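Local coordinates for protein predicted component of a thermophile-specific DNA repair system, contains a RAMP domain (Methanopyrus kandleri, PDB 4N0L) that binds RNA as the Csm3 protein of the type III-A CRISPR system, built on an RRM-like RAMP fold, and may act as an endoribonuclease, at residues C118-S123 against E239-Y244; V166-R171 against R231-E236; G5-L10 against E227-V232; S248-E253 against R332-V337; S52-R57 against V172-A177. One frame throughout, in Å; residues are numbered along the deposited sequence. Where two conformers were deposited one is given.

In the fold
From the N terminus, segment 5-10 runs into an inner strand of the antiparallel sheet and pairs, in contact 3, with strand 223-231, closing a loop of more than 200 residues. Nested inside it, contact 5 sets helix 51-69 on edge strand 172-174. Contact 1 starts within that inner loop, at the zinc site, and crosses both contacts 5 and 3 to reach helix 238-255. Contact 2, nested inside contact 1, joins the loop before strand 172-174 to the turn after strand 223-231, sharing Arg231 and Val232 with contact 3. Contact 4 follows all of them in series and ties helix 238-255 to helix 333-338, near the C terminus.

Contact 1 (C118-S123 against E239-Y244); sequences CRIFGS and ESDLKY. With ZN (zinc ion), chain C.
Beside the zinc site, Arg119 of helix 116-121 reaches across to Asp241 of helix 238-255 and holds it by one oxygen through NE and NH2. Its NE lies 2.7 Å from Asp241 OD1, on the syn lone pair, while Arg119 NH2 meets the same OD1 at 2.9 Å, nearly along the C-O axis. Both bonds stay close to the guanidinium plane, although that plane is turned 39° from the carboxylate. The arginine starts from the crowded rotamer, CG between backbone N and carbonyl carbon (chi1 84°), and then runs out straight to NE. One residue before it, Cys118 SG binds zinc at 2.3 Å, completing with His86, Cys88 and Cys115 a site of three cysteines and one histidine, so the salt bridge connects the zinc-bearing region to the helix that covers the RRM-like sheet. The second carboxylate oxygen, Asp241 OD2, is taken by Tyr230 OH and Arg171 NH1, which would help to balance the buried charge. The following residue, Ile120, runs alongside the aspartate in the opposite sense with CG1 3.5 Å from Asp241 OD1, and its CD1 packs on Tyr244 CB at 3.8 Å. Arg119 NH2 also sits at the edge of the Tyr244 ring, 4.0 Å from CE2; the far end of that tyrosine bonds to Glu111, and its ring meets Trp66 edge-to-face.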
# COMPACT_ATOMS: atom_id res chain seq x y z
N CYS A 118 -3.63 8.43 5.47
CA CYS A 118 -3.09 8.14 6.80
C CYS A 118 -3.76 6.95 7.49
O CYS A 118 -3.10 6.19 8.20
CB CYS A 118 -3.19 9.40 7.68
SG CYS A 118 -2.11 10.76 7.13
N ARG A 119 -5.07 6.78 7.29
CA ARG A 119 -5.78 5.68 7.95
C ARG A 119 -5.36 4.32 7.37
O ARG A 119 -5.39 3.30 8.07
CB ARG A 119 -7.30 5.87 7.84
CG ARG A 119 -7.90 5.37 6.53
CD ARG A 119 -9.29 5.95 6.29
NE ARG A 119 -9.90 5.36 5.10
CZ ARG A 119 -10.86 5.94 4.38
NH1 ARG A 119 -11.32 7.13 4.72
NH2 ARG A 119 -11.35 5.32 3.31
N ILE A 120 -4.97 4.30 6.10
CA ILE A 120 -4.55 3.07 5.43
C ILE A 120 -3.05 2.81 5.58
O ILE A 120 -2.64 1.72 5.96
CB ILE A 120 -4.90 3.11 3.92
CG1 ILE A 120 -6.41 3.08 3.71
CG2 ILE A 120 -4.26 1.93 3.19
CD1 ILE A 120 -6.83 3.39 2.29
N PHE A 121 -2.25 3.82 5.27
CA PHE A 121 -0.80 3.65 5.22
C PHE A 121 -0.10 4.16 6.49
O PHE A 121 1.13 4.24 6.54
CB PHE A 121 -0.24 4.35 3.98
CG PHE A 121 -0.72 3.76 2.68
CD1 PHE A 121 -0.14 2.62 2.15
CD2 PHE A 121 -1.76 4.36 1.99
CE1 PHE A 121 -0.59 2.08 0.96
CE2 PHE A 121 -2.22 3.82 0.79
CZ PHE A 121 -1.63 2.69 0.27
N GLY A 122 -0.89 4.53 7.49
CA GLY A 122 -0.33 4.93 8.77
C GLY A 122 0.10 6.38 8.79
O GLY A 122 0.21 7.03 7.74
N SER A 123 0.36 6.90 9.99
CA SER A 123 0.80 8.28 10.16
C SER A 123 1.43 8.45 11.53
O SER A 123 1.00 7.82 12.50
CB SER A 123 -0.37 9.25 9.98
OG SER A 123 0.03 10.58 10.24
N GLU A 239 -14.81 -0.94 2.15
CA GLU A 239 -14.79 -0.95 0.69
C GLU A 239 -13.94 0.19 0.15
O GLU A 239 -13.20 0.02 -0.82
CB GLU A 239 -16.21 -0.86 0.13
CG GLU A 239 -16.25 -0.77 -1.38
CD GLU A 239 -17.62 -1.07 -1.95
OE1 GLU A 239 -18.60 -1.08 -1.18
OE2 GLU A 239 -17.71 -1.32 -3.17
N SER A 240 -14.07 1.36 0.77
CA SER A 240 -13.31 2.54 0.35
C SER A 240 -11.81 2.29 0.46
O SER A 240 -11.05 2.66 -0.43
CB SER A 240 -13.71 3.76 1.18
OG SER A 240 -14.45 4.68 0.41
N ASP A 241 -11.40 1.64 1.55
CA ASP A 241 -9.99 1.33 1.77
C ASP A 241 -9.47 0.39 0.69
O ASP A 241 -8.37 0.60 0.16
CB ASP A 241 -9.78 0.69 3.15
CG ASP A 241 -9.77 1.70 4.28
OD1 ASP A 241 -9.89 2.91 4.00
OD2 ASP A 241 -9.64 1.28 5.45
N LEU A 242 -10.25 -0.63 0.36
CA LEU A 242 -9.88 -1.59 -0.66
C LEU A 242 -9.71 -0.91 -2.01
O LEU A 242 -8.77 -1.21 -2.76
CB LEU A 242 -10.92 -2.71 -0.76
CG LEU A 242 -11.02 -3.63 0.45
CD1 LEU A 242 -12.03 -4.75 0.19
CD2 LEU A 242 -9.66 -4.20 0.82
N LYS A 243 -10.61 0.01 -2.32
CA LYS A 243 -10.53 0.80 -3.55
C LYS A 243 -9.22 1.58 -3.62
O LYS A 243 -8.55 1.57 -4.65
CB LYS A 243 -11.71 1.76 -3.66
CG LYS A 243 -11.82 2.44 -5.01
CD LYS A 243 -12.28 3.88 -4.87
CE LYS A 243 -13.64 3.97 -4.21
NZ LYS A 243 -13.97 5.37 -3.81
N TYR A 244 -8.87 2.24 -2.53
CA TYR A 244 -7.68 3.08 -2.49
C TYR A 244 -6.41 2.25 -2.43
O TYR A 244 -5.39 2.61 -3.02
CB TYR A 244 -7.76 4.05 -1.31
CG TYR A 244 -8.89 5.05 -1.45
CD1 TYR A 244 -9.21 5.61 -2.68
CD2 TYR A 244 -9.66 5.42 -0.34
CE1 TYR A 244 -10.24 6.52 -2.81
CE2 TYR A 244 -10.69 6.33 -0.47
CZ TYR A 244 -10.98 6.88 -1.71
OH TYR A 244 -12.01 7.78 -1.84
ZN ZN C . -3.70 12.26 6.32

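Contact 2 (V166-R171 against R231-E236); sequences VKKEAR and RVEDGE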
# COMPACT_ATOMS: atom_id res chain seq x y z
N VAL A 166 -2.55 12.33 16.81
CA VAL A 166 -2.43 10.97 17.32
C VAL A 166 -1.89 10.02 16.26
O VAL A 166 -2.45 9.91 15.17
CB VAL A 166 -3.78 10.44 17.83
N LYS A 167 -0.78 9.35 16.58
CA LYS A 167 -0.22 8.30 15.73
C LYS A 167 -1.26 7.27 15.32
O LYS A 167 -2.19 6.98 16.07
CB LYS A 167 0.94 7.60 16.46
N LYS A 168 -1.11 6.72 14.12
CA LYS A 168 -1.93 5.58 13.70
C LYS A 168 -1.11 4.50 13.01
O LYS A 168 -0.33 4.77 12.10
CB LYS A 168 -3.06 6.03 12.78
CG LYS A 168 -4.24 5.07 12.79
CD LYS A 168 -4.78 4.82 11.40
CE LYS A 168 -5.97 3.88 11.44
NZ LYS A 168 -5.60 2.54 11.97
N GLU A 169 -1.30 3.26 13.46
CA GLU A 169 -0.70 2.11 12.79
C GLU A 169 -1.41 1.86 11.47
O GLU A 169 -2.64 1.90 11.40
CB GLU A 169 -0.78 0.87 13.68
CG GLU A 169 -0.09 -0.36 13.10
CD GLU A 169 1.40 -0.16 12.90
OE1 GLU A 169 2.01 0.62 13.66
OE2 GLU A 169 1.96 -0.79 11.97
N ALA A 170 -0.62 1.63 10.42
CA ALA A 170 -1.15 1.34 9.09
C ALA A 170 -2.10 0.15 9.10
O ALA A 170 -1.86 -0.84 9.79
CB ALA A 170 -0.01 1.08 8.12
N ARG A 171 -3.18 0.25 8.34
CA ARG A 171 -4.11 -0.85 8.16
C ARG A 171 -3.57 -1.91 7.21
O ARG A 171 -4.05 -3.05 7.19
CB ARG A 171 -5.47 -0.34 7.66
CG ARG A 171 -6.35 0.21 8.76
CD ARG A 171 -7.62 0.83 8.21
NE ARG A 171 -8.32 1.60 9.23
CZ ARG A 171 -9.43 2.31 9.01
NH1 ARG A 171 -9.97 2.33 7.80
NH2 ARG A 171 -9.99 2.98 10.00
N ARG A 231 -5.94 -4.86 7.65
CA ARG A 231 -6.66 -5.03 8.91
C ARG A 231 -7.98 -4.28 8.90
O ARG A 231 -8.01 -3.05 8.80
CB ARG A 231 -5.80 -4.55 10.09
CG ARG A 231 -4.48 -5.30 10.25
CD ARG A 231 -3.71 -4.82 11.47
NE ARG A 231 -3.40 -3.40 11.42
CZ ARG A 231 -4.12 -2.46 12.03
NH1 ARG A 231 -5.19 -2.79 12.74
NH2 ARG A 231 -3.77 -1.18 11.93
N VAL A 232 -9.08 -5.02 8.98
CA VAL A 232 -10.40 -4.42 9.03
C VAL A 232 -10.62 -3.77 10.39
O VAL A 232 -10.60 -4.44 11.42
CB VAL A 232 -11.51 -5.45 8.76
CG1 VAL A 232 -12.89 -4.80 8.85
CG2 VAL A 232 -11.31 -6.12 7.41
N GLU A 233 -10.82 -2.45 10.40
CA GLU A 233 -11.00 -1.72 11.65
C GLU A 233 -12.35 -1.02 11.67
O GLU A 233 -13.01 -0.95 12.70
CB GLU A 233 -9.89 -0.70 11.85
CG GLU A 233 -8.58 -1.28 12.34
CD GLU A 233 -7.47 -0.24 12.41
OE1 GLU A 233 -7.67 0.88 11.89
OE2 GLU A 233 -6.41 -0.54 13.00
N ASP A 234 -12.75 -0.51 10.51
CA ASP A 234 -13.98 0.25 10.39
C ASP A 234 -14.79 -0.25 9.20
O ASP A 234 -14.42 -0.00 8.05
CB ASP A 234 -13.69 1.74 10.25
CG ASP A 234 -14.94 2.58 10.31
OD1 ASP A 234 -15.24 3.11 11.40
OD2 ASP A 234 -15.62 2.71 9.27
N GLY A 235 -15.88 -0.95 9.48
CA GLY A 235 -16.73 -1.52 8.44
C GLY A 235 -17.19 -0.54 7.39
O GLY A 235 -17.31 -0.88 6.21
N GLU A 236 -17.46 0.69 7.81
CA GLU A 236 -17.94 1.73 6.91
C GLU A 236 -16.87 2.18 5.92
O GLU A 236 -17.18 2.69 4.84
CB GLU A 236 -18.45 2.93 7.71
CG GLU A 236 -19.81 2.68 8.36
CD GLU A 236 -20.11 3.67 9.47
OE1 GLU A 236 -19.70 3.41 10.62
OE2 GLU A 236 -20.76 4.70 9.19
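Glu233 OE1 receives two cations at once: Lys168 NZ at 2.7 Å on the syn lone pair, and Arg171 NE at 2.8 Å from above the carboxylate plane, the guanidinium standing almost perpendicular (82°) to it. The other oxygen, Glu233 OE2, takes Arg231 NH1 at 2.6 Å on its anti side but tilted 34° from the carboxylate plane, so the four residues form one salt-bridge network around a single carboxylate. It joins the loop entering edge strand 172-174 to the turn between strand 223-231 and helix 238-255, where the backbones also meet through Arg231 N and Arg171 O, 2.7 Å apart. A bend at chi3 (-59°) folds the Arg231 guanidinium back over Arg171 CG, and its NH2 reaches Ala170 O at 2.9 Å from above the carbonyl plane. Farther out, Lys168 NZ is steadied by Glu169 O at 3.1 Å. Arg171 NH1 is also bridged to Glu237, besides Asp241, and Asp234 turns its carboxylate to Arg93.

Contact 3 (G5-L10 against E227-V232); sequences GGTITL and EVVYRV
Two neighbouring inner strands of the antiparallel RRM-like sheet, 7-16 and 223-231, meet here with Ile8 opposite Tyr230 and Leu10 opposite Val228 as hydrogen-bonded pairs. Ile8 N to Tyr230 O (2.9 Å) and Tyr230 N to Ile8 O (2.8 Å) close the first pair; Leu10 N to Val228 O (2.7 Å) and Val228 N to Leu10 O (3.0 Å) close the second. One step further on, Val232 N bonds to Gly6 O at 3.1 Å. Ile8, Leu10, Val228 and Tyr230 turn to the face on which helix 238-255 lies: Leu238 touches Ile8 and Tyr230, and Met246 touches Leu10. Ile8 adds the diagonal neighbour Val232, CG1 to CG2 at 4.1 Å. Thr7, Thr9, Val229 and Arg231 occupy the other face. There Val229 CG1, anti to the backbone N (chi1 -175°), comes between the threonines of strand 7-16 and packs obliquely on the methyl of the first, CG1 to Thr7 CG2 at 3.7 Å.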
# COMPACT_ATOMS: atom_id res chain seq x y z
N GLY A 5 -12.77 -6.62 13.57
CA GLY A 5 -11.35 -6.84 13.37
C GLY A 5 -11.09 -7.96 12.38
O GLY A 5 -11.92 -8.26 11.53
N GLY A 6 -9.93 -8.58 12.51
CA GLY A 6 -9.51 -9.61 11.57
C GLY A 6 -8.94 -9.01 10.31
O GLY A 6 -8.61 -7.82 10.27
N THR A 7 -8.83 -9.81 9.25
CA THR A 7 -8.02 -9.42 8.10
C THR A 7 -8.56 -9.81 6.73
O THR A 7 -9.33 -10.77 6.59
CB THR A 7 -6.60 -10.03 8.21
OG1 THR A 7 -6.71 -11.45 8.37
CG2 THR A 7 -5.84 -9.45 9.39
N ILE A 8 -8.16 -9.05 5.72
CA ILE A 8 -8.32 -9.44 4.33
C ILE A 8 -6.94 -9.53 3.70
O ILE A 8 -6.19 -8.55 3.72
CB ILE A 8 -9.17 -8.45 3.53
CG1 ILE A 8 -10.60 -8.38 4.07
CG2 ILE A 8 -9.19 -8.84 2.05
CD1 ILE A 8 -11.41 -7.25 3.47
N THR A 9 -6.60 -10.69 3.16
CA THR A 9 -5.27 -10.89 2.59
C THR A 9 -5.29 -11.03 1.08
O THR A 9 -5.93 -11.93 0.53
CB THR A 9 -4.60 -12.14 3.19
OG1 THR A 9 -4.51 -12.00 4.61
CG2 THR A 9 -3.21 -12.32 2.60
N LEU A 10 -4.58 -10.13 0.40
CA LEU A 10 -4.38 -10.23 -1.04
C LEU A 10 -3.27 -11.22 -1.31
O LEU A 10 -2.18 -11.10 -0.76
CB LEU A 10 -4.04 -8.86 -1.66
CG LEU A 10 -5.07 -7.72 -1.74
CD1 LEU A 10 -5.68 -7.35 -0.39
CD2 LEU A 10 -4.45 -6.50 -2.41
N GLU A 227 1.86 -11.29 -0.93
CA GLU A 227 0.97 -11.14 0.18
C GLU A 227 0.83 -9.61 0.92
O GLU A 227 1.65 -8.83 1.53
CB GLU A 227 1.44 -12.17 1.21
CG GLU A 227 0.36 -12.54 2.22
CD GLU A 227 0.85 -13.50 3.28
OE1 GLU A 227 0.68 -13.20 4.48
OE2 GLU A 227 1.39 -14.57 2.91
N VAL A 228 -0.44 -9.26 0.77
CA VAL A 228 -0.75 -7.97 1.38
C VAL A 228 -1.89 -8.16 2.38
O VAL A 228 -2.97 -8.63 2.02
CB VAL A 228 -1.15 -6.93 0.32
CG1 VAL A 228 -1.33 -5.56 0.95
CG2 VAL A 228 -0.12 -6.87 -0.80
N VAL A 229 -1.64 -7.78 3.63
CA VAL A 229 -2.63 -7.97 4.68
C VAL A 229 -3.28 -6.65 5.08
O VAL A 229 -2.59 -5.71 5.50
CB VAL A 229 -2.02 -8.62 5.94
CG1 VAL A 229 -3.10 -8.91 6.97
CG2 VAL A 229 -1.27 -9.90 5.58
N TYR A 230 -4.60 -6.57 4.94
CA TYR A 230 -5.36 -5.40 5.35
C TYR A 230 -6.14 -5.69 6.63
O TYR A 230 -6.92 -6.64 6.69
CB TYR A 230 -6.30 -4.94 4.24
CG TYR A 230 -7.33 -3.91 4.68
CD1 TYR A 230 -8.60 -4.29 5.07
CD2 TYR A 230 -7.02 -2.56 4.68
CE1 TYR A 230 -9.54 -3.35 5.47
CE2 TYR A 230 -7.94 -1.62 5.08
CZ TYR A 230 -9.20 -2.02 5.47
OH TYR A 230 -10.13 -1.08 5.86
N ARG A 231 -5.94 -4.86 7.65
CA ARG A 231 -6.66 -5.03 8.91
C ARG A 231 -7.98 -4.28 8.90
O ARG A 231 -8.01 -3.05 8.80
CB ARG A 231 -5.80 -4.55 10.09
CG ARG A 231 -4.48 -5.30 10.25
CD ARG A 231 -3.71 -4.82 11.47
NE ARG A 231 -3.40 -3.40 11.42
CZ ARG A 231 -4.12 -2.46 12.03
NH1 ARG A 231 -5.19 -2.79 12.74
NH2 ARG A 231 -3.77 -1.18 11.93
N VAL A 232 -9.08 -5.02 8.98
CA VAL A 232 -10.40 -4.42 9.03
C VAL A 232 -10.62 -3.77 10.39
O VAL A 232 -10.60 -4.44 11.42
CB VAL A 232 -11.51 -5.45 8.76
CG1 VAL A 232 -12.89 -4.80 8.85
CG2 VAL A 232 -11.31 -6.12 7.41
O HOH W 1 -2.20 -13.18 5.75

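Contact 4 (S248-E253 against R332-V337); sequences SLKLVE and RPEEWV
Arg332 meets Glu253 side-on, one nitrogen to each carboxylate oxygen: NE to Glu253 OE2 at 2.9 Å and NH1 to Glu253 OE1 at 3.2 Å. Both come from above the carboxylate plane, with the flat groups 79° apart, because bends at chi2 and chi3 (chi2 -85°) curl the arginine back over the glutamate. Arg332 is also the N-cap of helix 333-338, and its backbone N bonds to Glu335 OE1 at 2.8 Å. Pro333, the first helical residue, turns its ring to helix 238-255, with CG 3.8 Å from Leu249 CB and CD packed against the Glu253 carboxylate. Segments 248-253 and 333-337 run roughly antiparallel (151°) on the same side of the sheet, and Glu253 OE2 reaches Phe270 N of strand 268-278 as well. At Glu334 a water accepts from the backbone N (2.9 Å) and donates to Glu253 OE1 (2.8 Å). The side chain of Glu334 lies alongside Lys250, pointing the same way, in a weak salt bridge from OE1 to NZ at 3.4 Å.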
# COMPACT_ATOMS: atom_id res chain seq x y z
N SER A 248 -3.62 2.34 -5.28
CA SER A 248 -2.22 2.64 -5.02
C SER A 248 -1.34 1.64 -5.76
O SER A 248 -0.28 1.99 -6.28
CB SER A 248 -1.92 2.64 -3.52
OG SER A 248 -1.94 1.33 -2.98
N LEU A 249 -1.79 0.39 -5.83
CA LEU A 249 -1.07 -0.65 -6.57
C LEU A 249 -1.11 -0.38 -8.07
O LEU A 249 -0.13 -0.62 -8.78
CB LEU A 249 -1.64 -2.03 -6.26
CG LEU A 249 -1.58 -2.46 -4.79
CD1 LEU A 249 -2.20 -3.84 -4.59
CD2 LEU A 249 -0.14 -2.45 -4.29
N LYS A 250 -2.25 0.11 -8.55
CA LYS A 250 -2.39 0.52 -9.94
C LYS A 250 -1.40 1.64 -10.28
O LYS A 250 -0.81 1.66 -11.36
CB LYS A 250 -3.83 0.97 -10.21
CG LYS A 250 -4.03 1.86 -11.43
CD LYS A 250 -3.78 1.11 -12.72
CE LYS A 250 -4.18 1.95 -13.92
NZ LYS A 250 -3.80 1.29 -15.20
N LEU A 251 -1.23 2.57 -9.34
CA LEU A 251 -0.29 3.67 -9.50
C LEU A 251 1.15 3.17 -9.57
O LEU A 251 1.96 3.69 -10.33
CB LEU A 251 -0.44 4.67 -8.36
CG LEU A 251 -1.74 5.47 -8.35
CD1 LEU A 251 -1.90 6.21 -7.03
CD2 LEU A 251 -1.78 6.44 -9.52
N VAL A 252 1.47 2.18 -8.74
CA VAL A 252 2.79 1.56 -8.75
C VAL A 252 3.04 0.87 -10.09
O VAL A 252 4.16 0.91 -10.62
CB VAL A 252 2.95 0.56 -7.58
CG1 VAL A 252 4.29 -0.15 -7.67
CG2 VAL A 252 2.84 1.28 -6.25
N GLU A 253 2.01 0.24 -10.64
CA GLU A 253 2.09 -0.36 -11.97
C GLU A 253 2.42 0.70 -13.03
O GLU A 253 3.30 0.51 -13.86
CB GLU A 253 0.79 -1.08 -12.33
CG GLU A 253 0.51 -2.32 -11.48
CD GLU A 253 -0.75 -3.06 -11.90
OE1 GLU A 253 -1.65 -2.43 -12.50
OE2 GLU A 253 -0.86 -4.27 -11.61
N ARG A 332 -6.09 -7.82 -12.12
CA ARG A 332 -5.19 -6.71 -11.85
C ARG A 332 -5.88 -5.75 -10.88
O ARG A 332 -7.11 -5.79 -10.76
CB ARG A 332 -4.80 -6.02 -13.16
CG ARG A 332 -3.98 -6.90 -14.09
CD ARG A 332 -2.50 -6.86 -13.76
NE ARG A 332 -1.92 -5.54 -13.96
CZ ARG A 332 -1.37 -5.12 -15.10
NH1 ARG A 332 -0.87 -3.90 -15.19
NH2 ARG A 332 -1.33 -5.93 -16.15
N PRO A 333 -5.10 -4.91 -10.17
CA PRO A 333 -5.65 -3.98 -9.17
C PRO A 333 -6.88 -3.20 -9.66
O PRO A 333 -7.89 -3.15 -8.96
CB PRO A 333 -4.49 -3.03 -8.91
CG PRO A 333 -3.29 -3.88 -9.10
CD PRO A 333 -3.63 -4.83 -10.22
N GLU A 334 -6.79 -2.64 -10.86
CA GLU A 334 -7.87 -1.83 -11.42
C GLU A 334 -9.11 -2.68 -11.71
O GLU A 334 -10.24 -2.19 -11.66
CB GLU A 334 -7.39 -1.13 -12.69
CG GLU A 334 -8.42 -0.23 -13.34
CD GLU A 334 -7.96 0.30 -14.69
OE1 GLU A 334 -6.88 -0.13 -15.15
OE2 GLU A 334 -8.67 1.14 -15.28
N GLU A 335 -8.89 -3.96 -11.99
CA GLU A 335 -10.00 -4.87 -12.25
C GLU A 335 -10.73 -5.24 -10.96
O GLU A 335 -11.95 -5.39 -10.95
CB GLU A 335 -9.51 -6.13 -12.97
CG GLU A 335 -8.88 -5.85 -14.32
CD GLU A 335 -8.46 -7.11 -15.05
OE1 GLU A 335 -7.58 -7.83 -14.53
OE2 GLU A 335 -9.02 -7.39 -16.13
N TRP A 336 -9.98 -5.39 -9.88
CA TRP A 336 -10.57 -5.63 -8.56
C TRP A 336 -11.44 -4.45 -8.13
O TRP A 336 -12.49 -4.64 -7.52
CB TRP A 336 -9.49 -5.90 -7.52
CG TRP A 336 -8.99 -7.31 -7.55
CD1 TRP A 336 -7.80 -7.74 -8.06
CD2 TRP A 336 -9.66 -8.47 -7.05
NE1 TRP A 336 -7.69 -9.10 -7.91
CE2 TRP A 336 -8.82 -9.58 -7.29
CE3 TRP A 336 -10.89 -8.69 -6.42
CZ2 TRP A 336 -9.16 -10.88 -6.93
CZ3 TRP A 336 -11.23 -9.98 -6.06
CH2 TRP A 336 -10.37 -11.06 -6.32
N VAL A 337 -10.98 -3.24 -8.43
CA VAL A 337 -11.72 -2.03 -8.10
C VAL A 337 -13.11 -2.04 -8.74
O VAL A 337 -14.12 -1.84 -8.06
CB VAL A 337 -10.99 -0.75 -8.57
CG1 VAL A 337 -11.89 0.46 -8.44
CG2 VAL A 337 -9.72 -0.55 -7.76
O HOH W 2 -4.49 -2.60 -12.56

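Contact 5 (S52-R57 against V172-A177); sequences SSLKGR and VAFRDA
With its CG anti to the carbonyl carbon (chi1 -71°), Phe174 turns its ring toward helix 51-69, where Lys55, CG anti to the backbone N (chi1 -169°), lays the root of its chain obliquely across it. Lys55 CB comes to 3.6 Å from Phe174 CD2 and Lys55 CG to 3.9 Å from that same CD2, while Lys55 N stands over one ring face, offset toward the rim. On the CD1 side of the ring Leu54 makes the apolar contact, its CB 3.8 Å from Phe174 CD1. Its far end reaches on to Ala177, CD1 to CB at 4.4 Å. This is helix-on-sheet packing at the edge of the RRM-like fold: strand 172-174 is an outermost strand of the sheet within this chain, segment 52-57 crosses it at 133° to its direction, and the Phe174 ring fills the interface on the helix side, touched also by Val228 of the next strand and by Leu249 of helix 238-255. Beyond the ring the lysine leads away from the strand, and its NZ makes a weak hydrogen bond to Phe121 O. Near the start of the helix the link is polar instead. A water accepts from Ser52 N at 3.2 Å and donates to Asp176 OD1 at 2.9 Å, and this oxygen also takes the backbone N-H of Gly51, which places a negative charge, probably favourably, at the helix N terminus.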
# COMPACT_ATOMS: atom_id res chain seq x y z
N SER A 52 8.21 -3.09 3.27
CA SER A 52 8.20 -1.68 3.64
C SER A 52 8.46 -0.78 2.43
O SER A 52 7.87 0.30 2.32
CB SER A 52 9.24 -1.41 4.73
OG SER A 52 10.54 -1.82 4.32
N SER A 53 9.31 -1.23 1.51
CA SER A 53 9.58 -0.46 0.30
C SER A 53 8.35 -0.39 -0.60
O SER A 53 8.04 0.67 -1.15
CB SER A 53 10.76 -1.06 -0.48
OG SER A 53 11.97 -0.96 0.26
N LEU A 54 7.64 -1.51 -0.74
CA LEU A 54 6.41 -1.53 -1.52
C LEU A 54 5.38 -0.61 -0.90
O LEU A 54 4.74 0.19 -1.59
CB LEU A 54 5.86 -2.96 -1.62
CG LEU A 54 6.48 -3.88 -2.68
CD1 LEU A 54 6.07 -5.32 -2.42
CD2 LEU A 54 6.08 -3.45 -4.08
N LYS A 55 5.22 -0.72 0.42
CA LYS A 55 4.28 0.11 1.15
C LYS A 55 4.63 1.59 1.01
O LYS A 55 3.77 2.41 0.68
CB LYS A 55 4.25 -0.31 2.62
CG LYS A 55 3.12 0.30 3.44
CD LYS A 55 3.62 0.60 4.85
CE LYS A 55 2.61 1.40 5.64
NZ LYS A 55 3.23 1.89 6.91
N GLY A 56 5.89 1.93 1.25
CA GLY A 56 6.36 3.29 1.11
C GLY A 56 6.08 3.86 -0.27
O GLY A 56 5.61 4.99 -0.41
N ARG A 57 6.37 3.07 -1.29
CA ARG A 57 6.17 3.50 -2.67
C ARG A 57 4.68 3.68 -2.97
O ARG A 57 4.29 4.69 -3.56
CB ARG A 57 6.79 2.49 -3.64
CG ARG A 57 6.62 2.84 -5.11
CD ARG A 57 7.31 4.14 -5.48
NE ARG A 57 7.26 4.38 -6.92
CZ ARG A 57 7.45 5.57 -7.49
NH1 ARG A 57 7.70 6.63 -6.75
NH2 ARG A 57 7.39 5.69 -8.81
N VAL A 172 -2.57 -1.55 6.40
CA VAL A 172 -2.00 -2.49 5.45
C VAL A 172 -0.56 -2.85 5.79
O VAL A 172 0.22 -2.03 6.26
CB VAL A 172 -2.04 -1.94 4.00
CG1 VAL A 172 -3.48 -1.79 3.53
CG2 VAL A 172 -1.29 -0.62 3.89
N ALA A 173 -0.23 -4.12 5.55
CA ALA A 173 1.14 -4.59 5.71
C ALA A 173 1.53 -5.44 4.50
O ALA A 173 0.78 -6.33 4.09
CB ALA A 173 1.29 -5.39 6.99
N PHE A 174 2.69 -5.15 3.93
CA PHE A 174 3.19 -5.89 2.78
C PHE A 174 4.23 -6.91 3.22
O PHE A 174 5.17 -6.58 3.93
CB PHE A 174 3.81 -4.94 1.75
CG PHE A 174 2.80 -4.10 1.01
CD1 PHE A 174 2.52 -4.35 -0.32
CD2 PHE A 174 2.15 -3.05 1.65
CE1 PHE A 174 1.60 -3.57 -1.01
CE2 PHE A 174 1.23 -2.27 0.97
CZ PHE A 174 0.96 -2.54 -0.36
N ARG A 175 4.05 -8.15 2.79
CA ARG A 175 5.05 -9.18 3.06
C ARG A 175 6.24 -8.96 2.15
O ARG A 175 6.08 -8.49 1.02
CB ARG A 175 4.46 -10.58 2.84
CG ARG A 175 5.28 -11.70 3.46
CD ARG A 175 4.42 -12.93 3.70
NE ARG A 175 5.21 -14.06 4.19
CZ ARG A 175 5.98 -14.81 3.42
NH1 ARG A 175 6.09 -14.54 2.13
NH2 ARG A 175 6.66 -15.82 3.94
N ASP A 176 7.44 -9.28 2.63
CA ASP A 176 8.62 -9.24 1.79
C ASP A 176 8.39 -10.11 0.56
O ASP A 176 7.97 -11.27 0.68
CB ASP A 176 9.87 -9.71 2.55
CG ASP A 176 10.36 -8.67 3.55
OD1 ASP A 176 9.88 -7.52 3.49
OD2 ASP A 176 11.23 -9.01 4.38
N ALA A 177 8.63 -9.54 -0.62
CA ALA A 177 8.38 -10.25 -1.87
C ALA A 177 9.64 -10.92 -2.38
O ALA A 177 10.54 -10.25 -2.90
CB ALA A 177 7.82 -9.29 -2.92
O HOH W 3 9.94 -5.14 5.09